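Local coordinates for protein glutathione S-transferase (Natrialba magadii ATCC 43099, PDB 6GZF) that probably transfers glutathione to or from small substrates, as a Xi-class glutathione transferase related to the glutathionyl-hydroquinone reductases, at residues A[90-95]-A[294-299]; A[58-63]-A[85-90]; A[270-275]-A[314-319]; A[249-254]-A[263-268]. All coordinates share one frame; numbering follows the deposited sequence.

Contact 1: residues A[90-95]-A[294-299]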
# COMPACT_ATOMS: atom_id res chain seq x y z
N PRO A 90 6.39 2.89 -20.97
CA PRO A 90 5.69 2.86 -19.68
C PRO A 90 6.24 3.89 -18.70
O PRO A 90 5.50 4.36 -17.84
CB PRO A 90 5.91 1.43 -19.18
CG PRO A 90 7.07 0.92 -19.97
CD PRO A 90 6.94 1.57 -21.31
N TYR A 91 7.53 4.21 -18.82
CA TYR A 91 8.11 5.27 -18.01
C TYR A 91 8.00 6.61 -18.73
O TYR A 91 8.24 6.69 -19.93
CB TYR A 91 9.58 4.97 -17.68
CG TYR A 91 10.25 6.07 -16.87
CD1 TYR A 91 10.18 6.07 -15.48
CD2 TYR A 91 10.94 7.10 -17.50
CE1 TYR A 91 10.78 7.08 -14.74
CE2 TYR A 91 11.54 8.10 -16.76
CZ TYR A 91 11.46 8.09 -15.39
OH TYR A 91 12.06 9.08 -14.65
N ARG A 92 7.62 7.64 -17.99
CA ARG A 92 7.52 8.98 -18.55
C ARG A 92 7.90 10.04 -17.52
O ARG A 92 7.81 9.81 -16.32
CB ARG A 92 6.11 9.24 -19.07
CG ARG A 92 5.04 9.19 -17.99
CD ARG A 92 3.80 9.95 -18.43
NE ARG A 92 2.64 9.66 -17.59
CZ ARG A 92 1.40 10.03 -17.89
NH1 ARG A 92 1.17 10.71 -19.01
NH2 ARG A 92 0.40 9.73 -17.08
N ALA A 93 8.34 11.20 -18.00
CA ALA A 93 8.73 12.28 -17.12
C ALA A 93 8.32 13.64 -17.68
O ALA A 93 7.16 13.85 -18.04
CB ALA A 93 10.24 12.25 -16.88
N GLU A 94 9.28 14.55 -17.76
CA GLU A 94 9.02 15.95 -18.11
C GLU A 94 8.43 16.15 -19.50
O GLU A 94 7.84 17.19 -19.79
CB GLU A 94 10.31 16.77 -17.98
CG GLU A 94 11.16 16.42 -16.77
CD GLU A 94 12.21 15.38 -17.08
OE1 GLU A 94 12.74 15.38 -18.22
OE2 GLU A 94 12.51 14.55 -16.20
N ASP A 95 8.59 15.15 -20.37
CA ASP A 95 8.12 15.27 -21.75
C ASP A 95 6.84 14.47 -22.00
O ASP A 95 6.35 14.42 -23.13
CB ASP A 95 9.22 14.80 -22.71
CG ASP A 95 10.46 15.67 -22.64
OD1 ASP A 95 10.32 16.91 -22.52
OD2 ASP A 95 11.57 15.11 -22.71
N THR A 294 3.40 -2.26 -13.41
CA THR A 294 4.10 -2.02 -12.15
C THR A 294 5.20 -0.97 -12.29
O THR A 294 5.43 -0.18 -11.38
CB THR A 294 4.72 -3.32 -11.60
OG1 THR A 294 5.57 -3.91 -12.60
CG2 THR A 294 3.64 -4.31 -11.22
N GLU A 295 5.87 -0.96 -13.44
CA GLU A 295 6.95 -0.01 -13.66
C GLU A 295 6.43 1.42 -13.75
O GLU A 295 7.05 2.35 -13.23
CB GLU A 295 7.73 -0.36 -14.94
CG GLU A 295 8.93 0.54 -15.18
CD GLU A 295 9.61 0.29 -16.51
OE1 GLU A 295 9.32 -0.76 -17.14
OE2 GLU A 295 10.43 1.13 -16.93
N HIS A 296 5.29 1.58 -14.42
CA HIS A 296 4.71 2.91 -14.59
C HIS A 296 4.25 3.50 -13.26
O HIS A 296 4.73 4.54 -12.84
CB HIS A 296 3.53 2.85 -15.56
CG HIS A 296 2.79 4.14 -15.69
ND1 HIS A 296 3.22 5.18 -16.48
CD2 HIS A 296 1.62 4.56 -15.13
CE1 HIS A 296 2.37 6.19 -16.40
NE2 HIS A 296 1.39 5.83 -15.59
N TYR A 297 3.33 2.82 -12.59
CA TYR A 297 2.69 3.38 -11.41
C TYR A 297 3.65 3.59 -10.24
O TYR A 297 3.45 4.50 -9.43
CB TYR A 297 1.52 2.50 -10.98
CG TYR A 297 0.32 2.64 -11.88
CD1 TYR A 297 0.25 1.96 -13.09
CD2 TYR A 297 -0.74 3.46 -11.53
CE1 TYR A 297 -0.84 2.09 -13.92
CE2 TYR A 297 -1.84 3.59 -12.35
CZ TYR A 297 -1.89 2.91 -13.54
OH TYR A 297 -2.98 3.04 -14.37
N TYR A 298 4.69 2.77 -10.15
CA TYR A 298 5.59 2.85 -9.00
C TYR A 298 6.80 3.77 -9.22
O TYR A 298 7.44 4.18 -8.25
CB TYR A 298 6.08 1.45 -8.62
CG TYR A 298 5.06 0.64 -7.85
CD1 TYR A 298 4.79 0.90 -6.52
CD2 TYR A 298 4.36 -0.40 -8.47
CE1 TYR A 298 3.85 0.16 -5.82
CE2 TYR A 298 3.43 -1.14 -7.78
CZ TYR A 298 3.18 -0.86 -6.45
OH TYR A 298 2.24 -1.60 -5.75
N THR A 299 7.10 4.11 -10.47
CA THR A 299 8.28 4.94 -10.75
C THR A 299 7.98 6.25 -11.48
O THR A 299 8.87 7.07 -11.69
CB THR A 299 9.33 4.17 -11.58
OG1 THR A 299 8.88 4.06 -12.94
CG2 THR A 299 9.56 2.78 -11.01
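Pro-90 turns its carbonyl oxygen straight at the imidazole of His-296: ND1 donates to Pro-90 O over 2.8 Å, with 153° at the hydrogen, and the oxygen lies in the ring plane, almost in line with the C=O. The imidazole gets there because CG of His-296 stands anti to its backbone N (chi1 174°), and the bond then fixes how the ring is rotated. On the same proline, CG lies 4.0 Å from OE1 of Glu-295, whose other oxygen, OE2, is salt-bridged to Lys-103. One residue on, the ring of Tyr-91 presents an edge to Thr-299, its CD1 lying 3.5 Å from OG1; that hydroxyl is already given to the helix, donating to Glu-295 O one turn back. Arg-92 then runs an extended chain past the imidazole rim at CE1, next to ND1, its NE 3.7 Å from CE1 of His-296, with the guanidinium and ring planes 39° apart, and makes a cation-pi contact with Trp-97. A leucine in place of His-296 would probably leave the Pro-90 carbonyl without its donor and the loop less firmly tied to the helix. The contact is part of the interface between the thioredoxin-like and helical domains of the glutathione transferase fold: a loop leading to the predicted glutathione-binding Trp-97 meets helix 290-299 beside Tyr-297, predicted to lower the pKa of the cysteine thought to be the nucleophile.

Contact 2: residues A[58-63]-A[85-90]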
# COMPACT_ATOMS: atom_id res chain seq x y z
N LEU A 58 -3.44 3.15 -33.78
CA LEU A 58 -3.76 3.24 -32.36
C LEU A 58 -2.51 3.43 -31.50
O LEU A 58 -1.52 2.71 -31.65
CB LEU A 58 -4.52 2.00 -31.90
CG LEU A 58 -4.85 1.87 -30.42
CD1 LEU A 58 -5.79 2.98 -29.97
CD2 LEU A 58 -5.45 0.50 -30.12
N TYR A 59 -2.55 4.40 -30.59
CA TYR A 59 -1.45 4.64 -29.66
C TYR A 59 -1.85 4.24 -28.25
O TYR A 59 -2.84 4.75 -27.71
CB TYR A 59 -1.02 6.11 -29.68
CG TYR A 59 -0.41 6.55 -30.99
CD1 TYR A 59 0.94 6.37 -31.24
CD2 TYR A 59 -1.19 7.15 -31.97
CE1 TYR A 59 1.50 6.77 -32.43
CE2 TYR A 59 -0.63 7.56 -33.17
CZ TYR A 59 0.71 7.37 -33.39
OH TYR A 59 1.27 7.77 -34.58
N VAL A 60 -1.10 3.34 -27.64
CA VAL A 60 -1.42 2.87 -26.30
C VAL A 60 -0.20 2.73 -25.40
O VAL A 60 0.94 2.64 -25.87
CB VAL A 60 -2.13 1.50 -26.32
CG1 VAL A 60 -3.47 1.59 -27.02
CG2 VAL A 60 -1.24 0.44 -26.96
N SER A 61 -0.46 2.73 -24.10
CA SER A 61 0.49 2.24 -23.11
C SER A 61 -0.10 0.98 -22.50
O SER A 61 -1.31 0.91 -22.29
CB SER A 61 0.76 3.29 -22.03
OG SER A 61 1.49 2.74 -20.95
N TYR A 62 0.73 -0.02 -22.24
CA TYR A 62 0.25 -1.26 -21.64
C TYR A 62 -0.15 -1.04 -20.18
O TYR A 62 -0.86 -1.86 -19.60
CB TYR A 62 1.30 -2.36 -21.74
CG TYR A 62 1.32 -3.09 -23.06
CD1 TYR A 62 0.21 -3.80 -23.50
CD2 TYR A 62 2.45 -3.08 -23.87
CE1 TYR A 62 0.22 -4.48 -24.70
CE2 TYR A 62 2.47 -3.75 -25.08
CZ TYR A 62 1.35 -4.45 -25.49
OH TYR A 62 1.37 -5.12 -26.69
N ALA A 63 0.31 0.06 -19.60
CA ALA A 63 0.08 0.34 -18.19
C ALA A 63 -1.24 1.05 -17.95
O ALA A 63 -1.85 0.91 -16.88
CB ALA A 63 1.23 1.16 -17.64
N VAL A 85 -0.95 -0.62 -34.27
CA VAL A 85 -0.78 -0.10 -32.92
C VAL A 85 0.68 0.20 -32.57
O VAL A 85 1.59 -0.55 -32.94
CB VAL A 85 -1.37 -1.08 -31.88
CG1 VAL A 85 -0.69 -2.44 -31.97
CG2 VAL A 85 -1.26 -0.51 -30.47
N SER A 86 0.90 1.31 -31.88
CA SER A 86 2.21 1.65 -31.34
C SER A 86 2.15 1.68 -29.82
O SER A 86 1.17 2.14 -29.24
CB SER A 86 2.69 3.00 -31.88
OG SER A 86 2.97 2.93 -33.27
N VAL A 87 3.20 1.18 -29.17
CA VAL A 87 3.24 1.13 -27.71
C VAL A 87 4.28 2.10 -27.16
O VAL A 87 5.47 1.97 -27.43
CB VAL A 87 3.55 -0.28 -27.20
CG1 VAL A 87 3.55 -0.30 -25.68
CG2 VAL A 87 2.53 -1.27 -27.75
N VAL A 88 3.81 3.06 -26.36
CA VAL A 88 4.69 4.07 -25.79
C VAL A 88 5.43 3.55 -24.56
O VAL A 88 5.06 2.53 -23.98
CB VAL A 88 3.91 5.34 -25.40
CG1 VAL A 88 3.18 5.90 -26.61
CG2 VAL A 88 2.93 5.03 -24.29
N ASP A 89 6.49 4.26 -24.18
CA ASP A 89 7.29 3.92 -23.01
C ASP A 89 6.44 3.99 -21.73
O ASP A 89 5.84 5.03 -21.45
CB ASP A 89 8.49 4.87 -22.91
CG ASP A 89 9.56 4.39 -21.94
OD1 ASP A 89 9.27 3.55 -21.07
OD2 ASP A 89 10.71 4.88 -22.04
N PRO A 90 6.39 2.89 -20.97
CA PRO A 90 5.69 2.86 -19.68
C PRO A 90 6.24 3.89 -18.70
O PRO A 90 5.50 4.36 -17.84
CB PRO A 90 5.91 1.43 -19.18
CG PRO A 90 7.07 0.92 -19.97
CD PRO A 90 6.94 1.57 -21.31
O HOH W 1 3.47 0.51 -22.45
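Val-60 and Val-85 meet through their CG2 methyls at 3.6 Å, on the face of the sheet that also carries Leu-58 and Val-87, and the two side chains stand at about a right angle. With CG1 of Val-85 between the backbone N and the carbonyl carbon (chi1 59°), its CG2 is swung across toward the neighbouring strand. Leu-58 adds a looser apolar contact to the same methyl, and helix 65-77 covers this face through Thr-70 and Leu-71. Further along, the Tyr-62 ring lies across Val-87: CD2 is 3.5 Å from CG1 and CE2 is 3.6 Å from CG2, so these two ring atoms meet both valine methyls, approached obliquely. The other face of the sheet holds Tyr-59 and Ser-86, where the ring's CD1 is 3.9 Å from the serine CB; their hydroxyls turn to other partners, Tyr-59 OH to Asp-109 and Ser-86 OG to His-110 among others. Between the two faces runs a parallel ladder, with Ser-86 N bonded to Leu-58 O, Val-60 N to Ser-86 O and Val-88 N to Val-60 O. Where the strands part, one water bridges them, accepting from Tyr-62 N at 2.8 Å and donating to Val-88 O at 3.0 Å. Ser-61 OG takes the N-H of Ala-63, an ST turn that shapes the loop leaving the strand. With helix 65-77 connecting them, the two strands form the beta-alpha-beta unit of the thioredoxin-like domain, whose first strand leads to the predicted nucleophile Cys-64.

Contact 3: residues A[270-275]-A[314-319]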
# COMPACT_ATOMS: atom_id res chain seq x y z
N ASN A 270 -16.69 -13.60 -5.54
CA ASN A 270 -17.15 -13.71 -6.91
C ASN A 270 -16.37 -12.86 -7.92
O ASN A 270 -16.30 -13.22 -9.09
CB ASN A 270 -18.64 -13.33 -6.98
CG ASN A 270 -19.49 -14.16 -6.04
OD1 ASN A 270 -20.32 -13.63 -5.31
ND2 ASN A 270 -19.28 -15.47 -6.05
N LEU A 271 -15.78 -11.76 -7.46
CA LEU A 271 -15.03 -10.88 -8.36
C LEU A 271 -13.72 -11.51 -8.81
O LEU A 271 -13.28 -11.31 -9.95
CB LEU A 271 -14.76 -9.54 -7.68
CG LEU A 271 -15.96 -8.62 -7.46
CD1 LEU A 271 -15.54 -7.37 -6.69
CD2 LEU A 271 -16.60 -8.24 -8.78
N TRP A 272 -13.08 -12.26 -7.92
CA TRP A 272 -11.81 -12.91 -8.24
C TRP A 272 -11.94 -14.05 -9.25
O TRP A 272 -11.12 -14.14 -10.17
CB TRP A 272 -11.14 -13.40 -6.95
CG TRP A 272 -9.87 -14.20 -7.15
CD1 TRP A 272 -9.56 -15.39 -6.56
CD2 TRP A 272 -8.76 -13.87 -7.99
NE1 TRP A 272 -8.32 -15.82 -6.98
CE2 TRP A 272 -7.81 -14.90 -7.86
CE3 TRP A 272 -8.47 -12.79 -8.84
CZ2 TRP A 272 -6.60 -14.90 -8.54
CZ3 TRP A 272 -7.26 -12.79 -9.52
CH2 TRP A 272 -6.34 -13.84 -9.36
N PRO A 273 -12.94 -14.94 -9.10
CA PRO A 273 -13.11 -15.92 -10.18
C PRO A 273 -13.58 -15.25 -11.47
O PRO A 273 -13.28 -15.73 -12.56
CB PRO A 273 -14.19 -16.86 -9.64
CG PRO A 273 -14.18 -16.66 -8.16
CD PRO A 273 -13.84 -15.22 -7.96
N TYR A 274 -14.30 -14.14 -11.33
CA TYR A 274 -14.75 -13.34 -12.46
C TYR A 274 -13.55 -12.78 -13.22
O TYR A 274 -13.51 -12.81 -14.45
CB TYR A 274 -15.66 -12.21 -11.97
CG TYR A 274 -16.01 -11.16 -13.00
CD1 TYR A 274 -16.99 -11.40 -13.96
CD2 TYR A 274 -15.38 -9.92 -13.00
CE1 TYR A 274 -17.32 -10.43 -14.89
CE2 TYR A 274 -15.71 -8.95 -13.92
CZ TYR A 274 -16.68 -9.21 -14.87
OH TYR A 274 -17.00 -8.25 -15.79
N LEU A 275 -12.58 -12.27 -12.48
CA LEU A 275 -11.36 -11.72 -13.06
C LEU A 275 -10.53 -12.81 -13.74
O LEU A 275 -9.94 -12.59 -14.80
CB LEU A 275 -10.52 -11.01 -11.99
CG LEU A 275 -9.17 -10.45 -12.42
CD1 LEU A 275 -9.33 -9.43 -13.54
CD2 LEU A 275 -8.45 -9.83 -11.23
N PRO A 314 1.35 -9.45 -4.67
CA PRO A 314 0.96 -10.85 -4.43
C PRO A 314 1.35 -11.78 -5.57
O PRO A 314 1.59 -11.33 -6.69
CB PRO A 314 -0.57 -10.76 -4.32
CG PRO A 314 -0.88 -9.32 -4.09
CD PRO A 314 0.19 -8.57 -4.83
N ASP A 315 1.42 -13.07 -5.28
CA ASP A 315 1.64 -14.08 -6.31
C ASP A 315 0.29 -14.53 -6.85
O ASP A 315 -0.29 -15.50 -6.38
CB ASP A 315 2.43 -15.27 -5.75
CG ASP A 315 3.07 -16.11 -6.84
OD1 ASP A 315 3.44 -15.54 -7.89
OD2 ASP A 315 3.20 -17.34 -6.65
N LEU A 316 -0.21 -13.79 -7.84
CA LEU A 316 -1.56 -14.01 -8.35
C LEU A 316 -1.61 -15.07 -9.45
O LEU A 316 -1.01 -14.91 -10.51
CB LEU A 316 -2.13 -12.69 -8.88
CG LEU A 316 -2.60 -11.70 -7.82
CD1 LEU A 316 -3.06 -10.40 -8.47
CD2 LEU A 316 -3.71 -12.30 -6.98
N ASP A 317 -2.33 -16.15 -9.18
CA ASP A 317 -2.52 -17.20 -10.17
C ASP A 317 -3.76 -16.91 -11.01
O ASP A 317 -4.84 -17.44 -10.75
CB ASP A 317 -2.65 -18.56 -9.48
CG ASP A 317 -2.46 -19.72 -10.45
OD1 ASP A 317 -1.88 -19.51 -11.53
OD2 ASP A 317 -2.90 -20.84 -10.12
N PHE A 318 -3.59 -16.06 -12.02
CA PHE A 318 -4.68 -15.73 -12.93
C PHE A 318 -5.14 -16.97 -13.69
O PHE A 318 -6.31 -17.07 -14.08
CB PHE A 318 -4.24 -14.65 -13.93
CG PHE A 318 -4.11 -13.28 -13.33
CD1 PHE A 318 -5.23 -12.61 -12.87
CD2 PHE A 318 -2.88 -12.66 -13.24
CE1 PHE A 318 -5.12 -11.34 -12.33
CE2 PHE A 318 -2.76 -11.39 -12.70
CZ PHE A 318 -3.89 -10.73 -12.24
N GLU A 319 -4.22 -17.91 -13.89
CA GLU A 319 -4.51 -19.11 -14.66
C GLU A 319 -5.15 -20.20 -13.80
O GLU A 319 -5.31 -21.34 -14.25
CB GLU A 319 -3.23 -19.64 -15.32
CG GLU A 319 -2.47 -18.59 -16.12
CD GLU A 319 -3.01 -18.40 -17.52
OE1 GLU A 319 -4.16 -18.81 -17.79
OE2 GLU A 319 -2.29 -17.83 -18.37
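Trp-272, near the start of helix 271-279 in the all-helical C-terminal domain of the glutathione transferase fold, meets the chain that follows helix 290-299 with the six-membered part of its indole. CZ3 lies 3.8 Å from CE1 of Phe-318, close to the indole plane, and the two rings meet obliquely, planes at 56° and centroids 5.7 Å apart. Leu-316 brings its CD2 methyl to 3.9 Å from CH2 of the indole. No hydrogen bond joins the segments, so the seam is held by apolar contacts. The indole reaches this far because CG of Trp-272 is anti to the backbone N (chi1 175°), carrying the ring out from the helix. A serine at Trp-272 would probably open a gap between the helix and the Leu-316/Phe-318 pair and leave the phenyl ring freer to turn. In the next shell, Arg-276 makes a cation-pi contact with the indole, Tyr-279 stacks on Phe-318, and Leu-316 rests on Asp-251 and Asn-252 of helix 250-254. Behind Leu-275 lie Phe-244 and Leu-247 of helix 238-247, backing the leucine as its CD2 approaches the rim of the Phe-318 ring, 3.8 Å from CE1 and near the ring plane.

Contact 4: residues A[249-254]-A[263-268]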
# COMPACT_ATOMS: atom_id res chain seq x y z
N ARG A 249 -5.51 -4.44 -12.28
CA ARG A 249 -4.43 -3.61 -11.76
C ARG A 249 -4.59 -3.33 -10.26
O ARG A 249 -3.76 -2.63 -9.67
CB ARG A 249 -4.36 -2.28 -12.52
CG ARG A 249 -3.92 -2.41 -13.96
CD ARG A 249 -4.02 -1.08 -14.69
NE ARG A 249 -3.31 -1.11 -15.96
CZ ARG A 249 -3.81 -1.60 -17.09
NH1 ARG A 249 -5.03 -2.12 -17.10
NH2 ARG A 249 -3.09 -1.58 -18.20
N PHE A 250 -5.64 -3.87 -9.66
CA PHE A 250 -6.00 -3.51 -8.30
C PHE A 250 -5.04 -4.06 -7.25
O PHE A 250 -4.53 -3.30 -6.42
CB PHE A 250 -7.42 -4.00 -7.99
CG PHE A 250 -8.08 -3.28 -6.84
CD1 PHE A 250 -7.77 -3.61 -5.53
CD2 PHE A 250 -9.01 -2.28 -7.07
CE1 PHE A 250 -8.37 -2.95 -4.48
CE2 PHE A 250 -9.61 -1.62 -6.02
CZ PHE A 250 -9.29 -1.95 -4.72
N ASP A 251 -4.78 -5.36 -7.28
CA ASP A 251 -4.02 -6.01 -6.22
C ASP A 251 -2.51 -5.83 -6.35
O ASP A 251 -1.77 -6.03 -5.39
CB ASP A 251 -4.35 -7.51 -6.19
CG ASP A 251 -5.76 -7.77 -5.68
OD1 ASP A 251 -6.54 -6.81 -5.57
OD2 ASP A 251 -6.07 -8.94 -5.38
N ASN A 252 -2.05 -5.44 -7.54
CA ASN A 252 -0.62 -5.21 -7.75
C ASN A 252 -0.25 -3.73 -7.62
O ASN A 252 0.90 -3.40 -7.34
CB ASN A 252 -0.19 -5.72 -9.12
CG ASN A 252 0.27 -7.17 -9.09
OD1 ASN A 252 -0.52 -8.09 -9.32
ND2 ASN A 252 1.55 -7.38 -8.80
N VAL A 253 -1.23 -2.85 -7.81
CA VAL A 253 -0.96 -1.42 -7.82
C VAL A 253 -1.91 -0.62 -6.93
O VAL A 253 -1.48 -0.02 -5.94
CB VAL A 253 -1.04 -0.85 -9.25
CG1 VAL A 253 -0.95 0.67 -9.23
CG2 VAL A 253 0.04 -1.44 -10.13
N TYR A 254 -3.19 -0.61 -7.29
CA TYR A 254 -4.18 0.25 -6.63
C TYR A 254 -4.26 0.03 -5.13
O TYR A 254 -4.40 0.98 -4.36
CB TYR A 254 -5.56 0.01 -7.26
CG TYR A 254 -5.67 0.43 -8.71
CD1 TYR A 254 -4.84 1.42 -9.23
CD2 TYR A 254 -6.59 -0.16 -9.56
CE1 TYR A 254 -4.93 1.81 -10.55
CE2 TYR A 254 -6.69 0.22 -10.88
CZ TYR A 254 -5.86 1.20 -11.37
OH TYR A 254 -5.96 1.58 -12.69
N GLN A 263 -9.57 -4.34 1.04
CA GLN A 263 -9.60 -5.77 0.73
C GLN A 263 -8.99 -6.06 -0.63
O GLN A 263 -9.13 -5.28 -1.57
CB GLN A 263 -11.04 -6.29 0.78
CG GLN A 263 -11.16 -7.80 0.70
CD GLN A 263 -12.60 -8.28 0.68
OE1 GLN A 263 -13.37 -8.01 1.60
NE2 GLN A 263 -12.97 -8.99 -0.38
N TYR A 264 -8.30 -7.19 -0.73
CA TYR A 264 -7.83 -7.70 -2.01
C TYR A 264 -9.03 -8.01 -2.91
O TYR A 264 -10.09 -8.38 -2.43
CB TYR A 264 -6.99 -8.97 -1.83
CG TYR A 264 -5.51 -8.74 -1.60
CD1 TYR A 264 -4.81 -7.79 -2.32
CD2 TYR A 264 -4.82 -9.50 -0.67
CE1 TYR A 264 -3.46 -7.59 -2.11
CE2 TYR A 264 -3.47 -9.31 -0.45
CZ TYR A 264 -2.79 -8.35 -1.18
OH TYR A 264 -1.44 -8.16 -0.96
N ILE A 265 -8.85 -7.85 -4.22
CA ILE A 265 -9.86 -8.30 -5.17
C ILE A 265 -9.95 -9.82 -5.10
O ILE A 265 -11.03 -10.40 -5.22
CB ILE A 265 -9.54 -7.84 -6.60
CG1 ILE A 265 -9.75 -6.33 -6.74
CG2 ILE A 265 -10.41 -8.57 -7.62
CD1 ILE A 265 -11.18 -5.89 -6.51
N ARG A 266 -8.81 -10.46 -4.86
CA ARG A 266 -8.74 -11.91 -4.79
C ARG A 266 -9.43 -12.46 -3.54
O ARG A 266 -9.65 -13.67 -3.43
CB ARG A 266 -7.29 -12.39 -4.83
CG ARG A 266 -6.54 -12.24 -3.52
CD ARG A 266 -5.16 -12.88 -3.60
NE ARG A 266 -4.39 -12.69 -2.38
CZ ARG A 266 -3.13 -13.08 -2.23
NH1 ARG A 266 -2.49 -13.68 -3.22
NH2 ARG A 266 -2.50 -12.87 -1.08
N GLU A 267 -9.78 -11.58 -2.61
CA GLU A 267 -10.47 -11.99 -1.40
C GLU A 267 -11.99 -11.99 -1.59
O GLU A 267 -12.72 -12.58 -0.79
CB GLU A 267 -10.10 -11.08 -0.23
CG GLU A 267 -8.73 -11.36 0.36
CD GLU A 267 -8.48 -10.61 1.66
OE1 GLU A 267 -8.41 -9.36 1.62
OE2 GLU A 267 -8.35 -11.26 2.71
N PHE A 268 -12.46 -11.34 -2.65
CA PHE A 268 -13.88 -11.35 -2.98
C PHE A 268 -14.31 -12.73 -3.48
O PHE A 268 -13.60 -13.36 -4.26
CB PHE A 268 -14.21 -10.28 -4.02
CG PHE A 268 -14.30 -8.89 -3.45
CD1 PHE A 268 -15.49 -8.43 -2.91
CD2 PHE A 268 -13.20 -8.04 -3.47
CE1 PHE A 268 -15.58 -7.15 -2.39
CE2 PHE A 268 -13.29 -6.77 -2.95
CZ PHE A 268 -14.48 -6.32 -2.41
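Asp-251 spends both carboxylate oxygens on consecutive backbone N-H groups: OD1 accepts from Ile-265 N at 2.9 Å with 166° at the hydrogen, and OD2 from Arg-266 N at 3.2 Å. Each oxygen uses its syn lone pair, the one on the side of its partner oxygen, so the carboxylate grips the peptide chain like a fork, and this pairing probably favours its charged form. The ring of Tyr-264 crosses the carboxylate obliquely, planes 46° apart, with CD1 3.5 Å from CG of Asp-251. Tyr-264 N is itself satisfied, by Glu-267 OE1 through the anti lone pair. In this way a short helix of the glutathione transferase C-terminal domain, 250-254, with its wide pi-type turn, holds the loop that returns toward helix 271-279. Apolar contact flanks the fork: CG1 of Ile-265 sits 3.5 Å from CG of Phe-250, and its CD1 makes a CH-pi contact over one face of that ring, 4.2 Å from the centroid, while CB of Tyr-254 touches the opposite face. The loop's polar ends cross the dimer interface, Tyr-264 OH bonding to His-255 of the second subunit and Arg-266 NH2 pairing with Glu-267 of that same subunit.

Contact 2 closes first along the chain, inside the thioredoxin-like domain, and shares Pro-90 with contact 1, their centres about 12 Å apart; contact 1 then ties that domain to helix 290-299. Contact 4 falls in the sequence between the two segments of contact 1, and reaches it where Tyr-298 OH probably bonds to Asn-252 O. Contact 3 follows contact 4 in series and crosses contact 1, their segments alternating. Contacts 3 and 4 lie about 9 Å apart, centre to centre, in the C-terminal domain, where Pro-314 packs on Asp-251 and Tyr-264. The centre of contact 3 lies about 25 Å from those of contacts 1 and 2. Together they run from the sheet, past the predicted active-site tyrosines, to the dimer interface.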